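Side-chain contacts in 3-hydroxyacyl-thioester dehydratase Z (Mycobacterium tuberculosis, PDB 2C2I), which probably catalyses the reversible hydration of trans-2-enoyl-CoA thioesters to (3R)-3-hydroxyacyl-CoA, as a homodimer of the hotdog fold in fatty acid metabolism: residues 129-134 and 138-143; 22-27 and 70-75; 115-118 and 122-125. All coordinates share one frame; numbering follows the deposited sequence.

Contact 1 (129-134 and 138-143); sequences TTVEVE and KPACVA
A classic beta bulge lies near the turn end of the antiparallel hairpin of strands 122-133 and 141-149 in the hotdog sheet: Ala140 and Cys141 both face Val131. Val131 O takes two N-H groups, from Ala140 N at 2.7 Å and, more loosely, from Cys141 N at 3.2 Å; the second donor lies in the carbonyl plane, on a lone pair. In return Val131 N gives an almost straight bond to Cys141 O (N-H...O 178°). Away from the hairpin turn the regular pairing resumes, Thr129 and Ala143 exchanging two backbone bonds.

Thr129, Val131, Cys141 and Ala143 share one face, where Leu70 of helix 70-75 packs on Thr129, Val131 and Ala143. On this face Cys141 CB sits 3.9 Å from both CB and CG2 of Val131. Thr130 and Val142 occupy the other face, their side chains side by side and pointing the same way; Thr130 CG2 also reaches Pro139 CB at 3.9 Å. Thr129 OG1, hydrogen-bonded to Ser110 and Gln74, meets a water that donates to Ala143 O.

On the turn side of the bulge, Val133 holds CG1 between its backbone N and carbonyl carbon (chi1 47°), a rotation that brings this methyl 3.8 Å from Ala140 CB.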
loop_
_atom_site.group_PDB
_atom_site.type_symbol
_atom_site.label_atom_id
_atom_site.label_comp_id
_atom_site.label_asym_id
_atom_site.label_seq_id
_atom_site.Cartn_x
_atom_site.Cartn_y
_atom_site.Cartn_z
ATOM N N THR A 129 7.559 4.940 -10.333
ATOM C CA THR A 129 6.265 5.058 -11.001
ATOM C C THR A 129 5.660 6.410 -10.652
ATOM O O THR A 129 5.786 6.890 -9.518
ATOM C CB THR A 129 5.272 3.910 -10.622
ATOM O OG1 THR A 129 5.859 2.617 -10.897
ATOM C CG2 THR A 129 3.979 4.003 -11.408
ATOM N N THR A 130 5.024 7.022 -11.645
ATOM C CA THR A 130 4.197 8.162 -11.413
ATOM C C THR A 130 2.829 7.773 -11.877
ATOM O O THR A 130 2.680 7.281 -12.988
ATOM C CB THR A 130 4.741 9.401 -12.163
ATOM O OG1 THR A 130 5.927 9.826 -11.490
ATOM C CG2 THR A 130 3.718 10.547 -12.128
ATOM N N VAL A 131 1.833 7.955 -11.008
ATOM C CA VAL A 131 0.448 7.725 -11.374
ATOM C C VAL A 131 -0.203 9.101 -11.548
ATOM O O VAL A 131 -0.273 9.887 -10.594
ATOM C CB VAL A 131 -0.327 6.901 -10.292
ATOM C CG1 VAL A 131 -1.735 6.563 -10.770
ATOM C CG2 VAL A 131 0.402 5.603 -9.964
ATOM N N GLU A 132 -0.654 9.392 -12.769
ATOM C CA GLU A 132 -1.406 10.622 -13.025
ATOM C C GLU A 132 -2.892 10.365 -12.883
ATOM O O GLU A 132 -3.350 9.241 -13.076
ATOM C CB GLU A 132 -1.096 11.172 -14.419
ATOM C CG GLU A 132 -1.627 10.347 -15.568
ATOM C CD GLU A 132 -1.166 10.917 -16.917
ATOM O OE1 GLU A 132 -1.397 12.123 -17.176
ATOM O OE2 GLU A 132 -0.560 10.167 -17.699
ATOM N N VAL A 133 -3.652 11.417 -12.568
ATOM C CA VAL A 133 -5.118 11.303 -12.516
ATOM C C VAL A 133 -5.721 12.373 -13.446
ATOM O O VAL A 133 -5.352 13.532 -13.375
ATOM C CB VAL A 133 -5.686 11.313 -11.031
ATOM C CG1 VAL A 133 -5.083 12.431 -10.175
ATOM C CG2 VAL A 133 -7.207 11.356 -11.008
ATOM N N GLU A 134 -6.630 11.952 -14.314
ATOM C CA GLU A 134 -7.045 12.739 -15.486
ATOM C C GLU A 134 -7.547 14.179 -15.271
ATOM O O GLU A 134 -7.370 15.022 -16.168
ATOM C CB GLU A 134 -8.038 11.939 -16.321
ATOM C CG GLU A 134 -8.179 12.408 -17.767
ATOM C CD GLU A 134 -9.007 11.463 -18.589
ATOM O OE1 GLU A 134 -10.034 10.980 -18.072
ATOM O OE2 GLU A 134 -8.621 11.190 -19.748
ATOM N N LYS A 138 -1.378 17.707 -10.625
ATOM C CA LYS A 138 -0.498 16.991 -9.685
ATOM C C LYS A 138 -0.709 15.479 -9.821
ATOM O O LYS A 138 -1.828 15.041 -10.057
ATOM C CB LYS A 138 -0.750 17.437 -8.234
ATOM C CG LYS A 138 -0.322 18.878 -7.907
ATOM C CD LYS A 138 -0.641 19.215 -6.442
ATOM C CE LYS A 138 -0.377 20.681 -6.108
ATOM N NZ LYS A 138 -1.143 21.584 -7.038
ATOM N N PRO A 139 0.376 14.669 -9.678
ATOM C CA PRO A 139 0.185 13.210 -9.755
ATOM C C PRO A 139 -0.642 12.689 -8.577
ATOM O O PRO A 139 -0.690 13.331 -7.525
ATOM C CB PRO A 139 1.611 12.633 -9.650
ATOM C CG PRO A 139 2.531 13.772 -9.390
ATOM C CD PRO A 139 1.785 15.069 -9.483
ATOM N N ALA A 140 -1.270 11.535 -8.765
ATOM C CA ALA A 140 -1.983 10.871 -7.690
ATOM C C ALA A 140 -0.992 10.151 -6.794
ATOM O O ALA A 140 -1.210 10.033 -5.592
ATOM C CB ALA A 140 -2.991 9.902 -8.238
ATOM N N CYS A 141 0.112 9.692 -7.380
ATOM C CA CYS A 141 1.051 8.890 -6.608
ATOM C C CYS A 141 2.403 8.926 -7.297
ATOM O O CYS A 141 2.475 8.806 -8.519
ATOM C CB CYS A 141 0.533 7.457 -6.535
ATOM S SG CYS A 141 1.599 6.353 -5.549
ATOM N N VAL A 142 3.461 9.111 -6.507
ATOM C CA VAL A 142 4.839 8.986 -6.974
ATOM C C VAL A 142 5.473 7.970 -6.024
ATOM O O VAL A 142 5.532 8.198 -4.819
ATOM C CB VAL A 142 5.634 10.303 -6.931
ATOM C CG1 VAL A 142 7.046 10.104 -7.525
ATOM C CG2 VAL A 142 4.900 11.446 -7.667
ATOM N N ALA A 143 5.961 6.860 -6.573
ATOM C CA ALA A 143 6.441 5.747 -5.738
ATOM C C ALA A 143 7.726 5.181 -6.286
ATOM O O ALA A 143 7.893 5.091 -7.490
ATOM C CB ALA A 143 5.401 4.633 -5.685
HETATM O O HOH W 1 7.157 2.094 -8.603
HETATM O O HOH W 2 -2.075 14.137 -12.578
#

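Contact 2 (22-27 and 70-75); sequences DWVTIT and LPRLQH
Val24, Arg72 and Leu73 make this contact, in which one valine of strand 17-25, outermost in the sheet of this chain, meets two consecutive residues of helix 70-75. Val24 points toward the helix, and both its methyls touch Leu73 CD2 and the Arg72 guanidinium, CG1 more closely. CG1 lies 3.6 Å from Leu73 CD2, and it stands 3.9 Å above the plane of the Arg72 guanidinium, over the centre of the group. An aliphatic branch thus covers one flat face of the cation, with Val24 CB 3.9 Å from Arg72 NH1.

Arg72 and Val24 approach from opposite directions. The arginine chain leaves the helix with CG anti to the backbone N (chi1 170°) and stays extended to NE, which carries the guanidinium across to the strand. At the edge of the group, in its plane, a water accepts from Arg72 NH1 at 3.0 Å and donates to Thr25 O at 2.6 Å. No direct hydrogen bond joins the segments; the water links the guanidinium edge to the backbone next to Val24, while the valine lies over a face. Leu73 and Val24 cross at an angle, Leu73 CG being placed beside its backbone N (chi1 -61°).

Val24 also packs on Val106 of the adjoining strand 105-119, to which its backbone is hydrogen-bonded, and on Gln76 beyond the helix. In the hotdog arrangement helix 70-75 lies against the sheet, its Leu70 touching strands 122-133 and 141-149, while Pro71 and Arg72 pack on Phe64 and Thr38 of the second subunit, respectively.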
loop_
_atom_site.group_PDB
_atom_site.type_symbol
_atom_site.label_atom_id
_atom_site.label_comp_id
_atom_site.label_asym_id
_atom_site.label_seq_id
_atom_site.Cartn_x
_atom_site.Cartn_y
_atom_site.Cartn_z
ATOM N N ASP A 22 -2.576 1.788 -19.672
ATOM C CA ASP A 22 -3.821 2.366 -20.158
ATOM C C ASP A 22 -4.441 3.216 -19.036
ATOM O O ASP A 22 -3.999 3.167 -17.880
ATOM C CB ASP A 22 -4.809 1.258 -20.562
ATOM C CG ASP A 22 -4.177 0.174 -21.445
ATOM O OD1 ASP A 22 -3.228 0.471 -22.209
ATOM O OD2 ASP A 22 -4.646 -0.988 -21.381
ATOM N N TRP A 23 -5.441 4.015 -19.385
ATOM C CA TRP A 23 -6.282 4.655 -18.381
ATOM C C TRP A 23 -7.163 3.574 -17.738
ATOM O O TRP A 23 -7.689 2.684 -18.429
ATOM C CB TRP A 23 -7.161 5.739 -19.020
ATOM C CG TRP A 23 -6.419 6.965 -19.466
ATOM C CD1 TRP A 23 -6.099 7.324 -20.767
ATOM C CD2 TRP A 23 -5.919 8.014 -18.631
ATOM N NE1 TRP A 23 -5.424 8.522 -20.772
ATOM C CE2 TRP A 23 -5.301 8.974 -19.482
ATOM C CE3 TRP A 23 -5.924 8.237 -17.252
ATOM C CZ2 TRP A 23 -4.695 10.137 -18.986
ATOM C CZ3 TRP A 23 -5.323 9.393 -16.764
ATOM C CH2 TRP A 23 -4.716 10.330 -17.630
ATOM N N VAL A 24 -7.306 3.638 -16.418
ATOM C CA VAL A 24 -8.236 2.775 -15.698
ATOM C C VAL A 24 -9.139 3.657 -14.853
ATOM O O VAL A 24 -8.684 4.652 -14.278
ATOM C CB VAL A 24 -7.541 1.658 -14.828
ATOM C CG1 VAL A 24 -6.442 0.927 -15.604
ATOM C CG2 VAL A 24 -7.020 2.194 -13.514
ATOM N N THR A 25 -10.420 3.309 -14.805
ATOM C CA THR A 25 -11.394 4.090 -14.043
ATOM C C THR A 25 -11.521 3.504 -12.639
ATOM O O THR A 25 -11.738 2.301 -12.484
ATOM C CB THR A 25 -12.767 4.125 -14.753
ATOM O OG1 THR A 25 -12.617 4.749 -16.032
ATOM C CG2 THR A 25 -13.813 4.896 -13.914
ATOM N N ILE A 26 -11.358 4.357 -11.630
ATOM C CA ILE A 26 -11.490 3.933 -10.223
ATOM C C ILE A 26 -12.935 4.148 -9.775
ATOM O O ILE A 26 -13.401 5.286 -9.703
ATOM C CB ILE A 26 -10.477 4.675 -9.307
ATOM C CG1 ILE A 26 -9.022 4.390 -9.735
ATOM C CG2 ILE A 26 -10.664 4.309 -7.826
ATOM C CD1 ILE A 26 -8.730 2.924 -10.141
ATOM N N THR A 27 -13.634 3.052 -9.498
ATOM C CA THR A 27 -15.075 3.110 -9.181
ATOM C C THR A 27 -15.375 3.094 -7.688
ATOM O O THR A 27 -14.534 2.692 -6.886
ATOM C CB THR A 27 -15.859 1.950 -9.830
ATOM O OG1 THR A 27 -15.455 0.692 -9.274
ATOM C CG2 THR A 27 -15.659 1.950 -11.350
ATOM N N LEU A 70 -0.255 -0.471 -8.511
ATOM C CA LEU A 70 1.018 -0.602 -9.237
ATOM C C LEU A 70 1.187 -1.932 -9.984
ATOM O O LEU A 70 1.568 -1.937 -11.162
ATOM C CB LEU A 70 2.232 -0.293 -8.330
ATOM C CG LEU A 70 2.853 1.093 -8.484
ATOM C CD1 LEU A 70 1.773 2.202 -8.359
ATOM C CD2 LEU A 70 3.999 1.241 -7.461
ATOM N N PRO A 71 0.939 -3.071 -9.308
ATOM C CA PRO A 71 1.010 -4.352 -10.035
ATOM C C PRO A 71 0.126 -4.446 -11.295
ATOM O O PRO A 71 0.626 -4.818 -12.363
ATOM C CB PRO A 71 0.611 -5.387 -8.967
ATOM C CG PRO A 71 1.070 -4.712 -7.636
ATOM C CD PRO A 71 0.690 -3.269 -7.861
ATOM N N ARG A 72 -1.153 -4.107 -11.190
ATOM C CA ARG A 72 -2.043 -4.155 -12.372
ATOM C C ARG A 72 -1.509 -3.255 -13.490
ATOM O O ARG A 72 -1.468 -3.650 -14.651
ATOM C CB ARG A 72 -3.468 -3.716 -12.020
ATOM C CG ARG A 72 -4.378 -3.517 -13.221
ATOM C CD ARG A 72 -5.771 -3.086 -12.806
ATOM N NE ARG A 72 -6.668 -3.083 -13.954
ATOM C CZ ARG A 72 -7.824 -2.430 -14.000
ATOM N NH1 ARG A 72 -8.238 -1.727 -12.954
ATOM N NH2 ARG A 72 -8.563 -2.479 -15.106
ATOM N N LEU A 73 -1.125 -2.042 -13.127
ATOM C CA LEU A 73 -0.737 -1.040 -14.132
ATOM C C LEU A 73 0.595 -1.412 -14.800
ATOM O O LEU A 73 0.757 -1.271 -16.026
ATOM C CB LEU A 73 -0.742 0.353 -13.509
ATOM C CG LEU A 73 -2.097 0.860 -12.953
ATOM C CD1 LEU A 73 -1.966 2.255 -12.370
ATOM C CD2 LEU A 73 -3.187 0.858 -13.996
ATOM N N GLN A 74 1.534 -1.906 -14.001
ATOM C CA GLN A 74 2.834 -2.375 -14.509
ATOM C C GLN A 74 2.689 -3.640 -15.374
ATOM O O GLN A 74 3.399 -3.793 -16.350
ATOM C CB GLN A 74 3.826 -2.572 -13.362
ATOM C CG GLN A 74 4.247 -1.233 -12.733
ATOM C CD GLN A 74 4.943 -1.371 -11.391
ATOM O OE1 GLN A 74 5.145 -2.473 -10.890
ATOM N NE2 GLN A 74 5.301 -0.234 -10.795
ATOM N N HIS A 75 1.712 -4.492 -15.057
ATOM C CA HIS A 75 1.428 -5.688 -15.878
ATOM C C HIS A 75 0.977 -5.311 -17.301
ATOM O O HIS A 75 1.248 -6.050 -18.258
ATOM C CB HIS A 75 0.382 -6.571 -15.184
ATOM C CG HIS A 75 0.121 -7.874 -15.875
ATOM N ND1 HIS A 75 0.917 -8.985 -15.689
ATOM C CD2 HIS A 75 -0.860 -8.254 -16.729
ATOM C CE1 HIS A 75 0.444 -9.992 -16.402
ATOM N NE2 HIS A 75 -0.631 -9.576 -17.045
HETATM O O HOH W 3 -10.526 0.059 -12.136
#

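Contact 3 (115-118 and 122-125); sequences VEDL and TVQA
Glu116 and Gln124 face each other as an antiparallel hydrogen-bonded pair: Glu116 N donates to Gln124 O and Gln124 N to Glu116 O, both at 2.8 Å. Their side chains do not bond directly. Instead, a water donates a hydrogen bond to Glu116 OE1 at 2.7 Å and accepts one from Gln124 NE2 at 2.8 Å, bridging a separation of 4.3 Å between OE1 and NE2. The glutamate reaches the water with an extended chain, CG anti to the backbone N, whereas the glutamine bends at its second torsion (chi2 146°).

Leu118 closes over the same face. Its CD1 methyl comes 3.6 Å from Gln124 OE1 and 4.0 Å from Thr122 CG2, bringing a hydrocarbon branch beside the amide oxygen. Leu118 N donates to Thr122 O at 2.9 Å, the one of the three cross-strand bonds here that lies nearest the turn of this beta hairpin, which joins the long strands 105-119 and 122-133 of the hotdog sheet. On the other face Val115, Asp117, Val123 and Ala125 alternate with these residues; Val115 CG1 meets Val123 CB at 4.0 Å, and helix 7-12 packs on this face through Leu10 and Ala11 against Val115 and Val7 against Val123.

Farther out, Asp117 OD1 accepts from Gly119 N, two residues on at the end of the strand. Gln124 OE1 takes a hydrogen bond from Arg148 NE of strand 141-149, so that water and arginine hold the two ends of the amide. Gln124, Arg148 and nearby Tyr89 probably help to bind substrate in the site of the partner subunit.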
loop_
_atom_site.group_PDB
_atom_site.type_symbol
_atom_site.label_atom_id
_atom_site.label_comp_id
_atom_site.label_asym_id
_atom_site.label_seq_id
_atom_site.Cartn_x
_atom_site.Cartn_y
_atom_site.Cartn_z
ATOM N N VAL A 115 18.457 -3.293 -10.997
ATOM C CA VAL A 115 18.123 -4.686 -10.847
ATOM C C VAL A 115 19.256 -5.325 -10.093
ATOM O O VAL A 115 20.408 -5.164 -10.478
ATOM C CB VAL A 115 17.984 -5.392 -12.214
ATOM C CG1 VAL A 115 17.760 -6.875 -12.012
ATOM C CG2 VAL A 115 16.819 -4.763 -13.037
ATOM N N GLU A 116 18.924 -6.014 -9.016
ATOM C CA GLU A 116 19.904 -6.709 -8.201
ATOM C C GLU A 116 19.657 -8.216 -8.293
ATOM O O GLU A 116 18.557 -8.697 -8.010
ATOM C CB GLU A 116 19.800 -6.251 -6.753
ATOM C CG GLU A 116 20.843 -6.894 -5.834
ATOM C CD GLU A 116 20.769 -6.385 -4.400
ATOM O OE1 GLU A 116 19.908 -5.519 -4.079
ATOM O OE2 GLU A 116 21.596 -6.853 -3.581
ATOM N N ASP A 117 20.689 -8.955 -8.692
ATOM C CA ASP A 117 20.605 -10.403 -8.746
ATOM C C ASP A 117 20.817 -10.924 -7.323
ATOM O O ASP A 117 21.790 -10.567 -6.648
ATOM C CB ASP A 117 21.645 -10.918 -9.749
ATOM C CG ASP A 117 21.722 -12.432 -9.844
ATOM O OD1 ASP A 117 20.931 -13.156 -9.206
ATOM O OD2 ASP A 117 22.626 -12.901 -10.576
ATOM N N LEU A 118 19.872 -11.737 -6.857
ATOM C CA LEU A 118 19.900 -12.232 -5.483
ATOM C C LEU A 118 20.431 -13.654 -5.417
ATOM O O LEU A 118 20.702 -14.159 -4.321
ATOM C CB LEU A 118 18.509 -12.167 -4.842
ATOM C CG LEU A 118 17.924 -10.764 -4.640
ATOM C CD1 LEU A 118 16.650 -10.882 -3.819
ATOM C CD2 LEU A 118 18.908 -9.835 -3.956
ATOM N N THR A 122 16.414 -15.555 -9.151
ATOM C CA THR A 122 15.686 -14.531 -8.384
ATOM C C THR A 122 16.392 -13.168 -8.434
ATOM O O THR A 122 17.543 -13.017 -7.990
ATOM C CB THR A 122 15.523 -14.962 -6.911
ATOM O OG1 THR A 122 14.615 -16.078 -6.840
ATOM C CG2 THR A 122 15.007 -13.814 -6.032
ATOM N N VAL A 123 15.692 -12.188 -8.988
ATOM C CA VAL A 123 16.238 -10.832 -9.084
ATOM C C VAL A 123 15.252 -9.829 -8.477
ATOM O O VAL A 123 14.066 -10.103 -8.388
ATOM C CB VAL A 123 16.621 -10.434 -10.523
ATOM C CG1 VAL A 123 17.511 -11.515 -11.178
ATOM C CG2 VAL A 123 15.396 -10.157 -11.369
ATOM N N GLN A 124 15.774 -8.694 -8.036
ATOM C CA GLN A 124 14.970 -7.675 -7.394
ATOM C C GLN A 124 15.083 -6.408 -8.215
ATOM O O GLN A 124 16.182 -5.893 -8.376
ATOM C CB GLN A 124 15.577 -7.424 -6.023
ATOM C CG GLN A 124 14.750 -6.646 -5.086
ATOM C CD GLN A 124 14.980 -7.152 -3.678
ATOM O OE1 GLN A 124 14.372 -8.146 -3.254
ATOM N NE2 GLN A 124 15.866 -6.496 -2.954
ATOM N N ALA A 125 13.950 -5.918 -8.705
ATOM C CA ALA A 125 13.912 -4.716 -9.538
ATOM C C ALA A 125 13.392 -3.534 -8.718
ATOM O O ALA A 125 12.355 -3.646 -8.071
ATOM C CB ALA A 125 13.031 -4.945 -10.715
HETATM O O HOH W 4 17.397 -4.623 -4.430
#

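Overall arrangement
All three contacts involve the antiparallel hotdog sheet, whose strands run in the order 17-25, 105-119, 122-133, 141-149, 86-95. Along the chain contact 2 closes first, then contact 3, then contact 1. Contacts 1 and 3 use opposite ends of strand 122-133, their centres about 25 Å apart, whereas contact 2 lies, centre to centre, about 12 Å from contact 1 and 24 Å from contact 3. Contacts 1 and 2 touch: Gln74 probably bonds to Thr129, and Trp23 packs on Glu132 and Glu134. Helix 70-75 is thus joined to both strand 17-25 and strand 122-133, while contact 3, at the far end of strand 122-133, carries Gln124 of the probable substrate site.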